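Local coordinates for chromosome partition protein Smc (Pyrococcus furiosus, PDB 3KTA) that is an ABC-type ATPase probably required for chromosome condensation and partitioning, here represented by the C-terminal part of its head domain, at residues His98-Asp101 with Ala102-Lys105. Residues are numbered along the deposited sequence; the frame is centred on the assembly and turned at random.
Sequences HLDD and ANVK
The D-loop of the ABC-type ATPase head, which follows the Walker B strand 89-93, ends in Asp100, the N-cap of helix 101-114, whose carboxylate reaches forward to Asn103 in the first turn. OD1 of Asp100 accepts from the backbone N of Asn103 at 3.0 Å in a nearly straight bond. The torsion that permits this sets CG of Asp100 between its own backbone N and carbonyl carbon (chi1 69°), turning the carboxylate over the start of the helix. There the amide N-H groups and the helix dipole would be expected to stabilise its negative charge. A weak second bond, bent to 126°, comes to the same OD1 from ND2 of Asn103, the carboxylate and amide planes lying 19° apart. A water bridges the pair as well, accepting from Asp100 N at 2.9 Å and from Asn103 ND2 at 3.2 Å, while OD1 of Asn103 is engaged by Arg106.

Regular helical bonding begins at once: Val104 N donates to Asp100 O (3.0 Å, nearly linear), and Lys105 N to Asp101 O (2.9 Å). In the P-loop NTPase fold of the Smc head this is the junction where the D-loop passes into its helix. On the buried side, CB of Leu99 packs on CG2 of Val104 at 3.7 Å, a hydrophobic contact between the residue before the cap and the first turn. Leu99 also rests on Leu72 of helix 67-84, whereas Val104 faces Val128 and Met129 of helix 127-130. Arg126 forms a salt bridge with the Asp101 carboxylate and donates to Leu99 O.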
loop_
_atom_site.group_PDB
_atom_site.type_symbol
_atom_site.label_atom_id
_atom_site.label_comp_id
_atom_site.label_asym_id
_atom_site.label_seq_id
_atom_site.Cartn_x
_atom_site.Cartn_y
_atom_site.Cartn_z
ATOM N N HIS B 98 4.094 10.614 12.416
ATOM C CA HIS B 98 4.195 10.379 13.857
ATOM C C HIS B 98 5.431 9.579 14.274
ATOM O O HIS B 98 5.568 9.218 15.442
ATOM C CB HIS B 98 2.921 9.707 14.387
ATOM C CG HIS B 98 1.663 10.294 13.824
ATOM N ND1 HIS B 98 0.611 9.520 13.378
ATOM C CD2 HIS B 98 1.303 11.582 13.602
ATOM C CE1 HIS B 98 -0.348 10.308 12.921
ATOM N NE2 HIS B 98 0.049 11.562 13.041
ATOM N N LEU B 99 6.333 9.317 13.332
ATOM C CA LEU B 99 7.578 8.629 13.666
ATOM C C LEU B 99 8.754 9.575 13.532
ATOM O O LEU B 99 8.805 10.384 12.604
ATOM C CB LEU B 99 7.811 7.425 12.748
ATOM C CG LEU B 99 6.842 6.250 12.854
ATOM C CD1 LEU B 99 7.085 5.273 11.710
ATOM C CD2 LEU B 99 7.003 5.562 14.185
ATOM N N ASP B 100 9.703 9.480 14.458
ATOM C CA ASP B 100 10.878 10.334 14.365
ATOM C C ASP B 100 11.851 9.805 13.304
ATOM O O ASP B 100 11.649 8.721 12.748
ATOM C CB ASP B 100 11.534 10.551 15.746
ATOM C CG ASP B 100 12.205 9.301 16.313
ATOM O OD1 ASP B 100 12.275 8.252 15.646
ATOM O OD2 ASP B 100 12.694 9.385 17.464
ATOM N N ASP B 101 12.886 10.570 12.987
ATOM C CA ASP B 101 13.808 10.143 11.934
ATOM C C ASP B 101 14.459 8.785 12.197
ATOM O O ASP B 101 14.661 8.004 11.269
ATOM C CB ASP B 101 14.902 11.187 11.704
ATOM C CG ASP B 101 14.435 12.366 10.860
ATOM O OD1 ASP B 101 13.245 12.437 10.479
ATOM O OD2 ASP B 101 15.289 13.234 10.572
ATOM N N ALA B 102 14.803 8.500 13.452
ATOM C CA ALA B 102 15.476 7.257 13.777
ATOM C C ALA B 102 14.610 6.072 13.384
ATOM O O ALA B 102 15.082 5.109 12.798
ATOM C CB ALA B 102 15.795 7.188 15.263
ATOM N N ASN B 103 13.333 6.162 13.723
ATOM C CA ASN B 103 12.402 5.095 13.399
ATOM C C ASN B 103 12.050 5.009 11.918
ATOM O O ASN B 103 11.945 3.904 11.361
ATOM C CB ASN B 103 11.146 5.237 14.252
ATOM C CG ASN B 103 11.368 4.755 15.670
ATOM O OD1 ASN B 103 11.711 3.597 15.886
ATOM N ND2 ASN B 103 11.191 5.647 16.641
ATOM N N VAL B 104 11.850 6.154 11.282
ATOM C CA VAL B 104 11.613 6.147 9.833
ATOM C C VAL B 104 12.783 5.493 9.078
ATOM O O VAL B 104 12.565 4.703 8.161
ATOM C CB VAL B 104 11.338 7.566 9.279
ATOM C CG1 VAL B 104 11.231 7.538 7.763
ATOM C CG2 VAL B 104 10.055 8.134 9.888
ATOM N N LYS B 105 14.025 5.793 9.469
ATOM C CA LYS B 105 15.168 5.163 8.809
ATOM C C LYS B 105 15.117 3.641 8.914
ATOM O O LYS B 105 15.429 2.939 7.947
ATOM C CB LYS B 105 16.498 5.686 9.381
ATOM C CG LYS B 105 17.773 5.137 8.709
ATOM C CD LYS B 105 17.748 5.349 7.197
ATOM C CE LYS B 105 19.135 5.155 6.557
ATOM N NZ LYS B 105 19.809 3.898 6.947
HETATM O O HOH W 1 9.019 7.953 16.852
#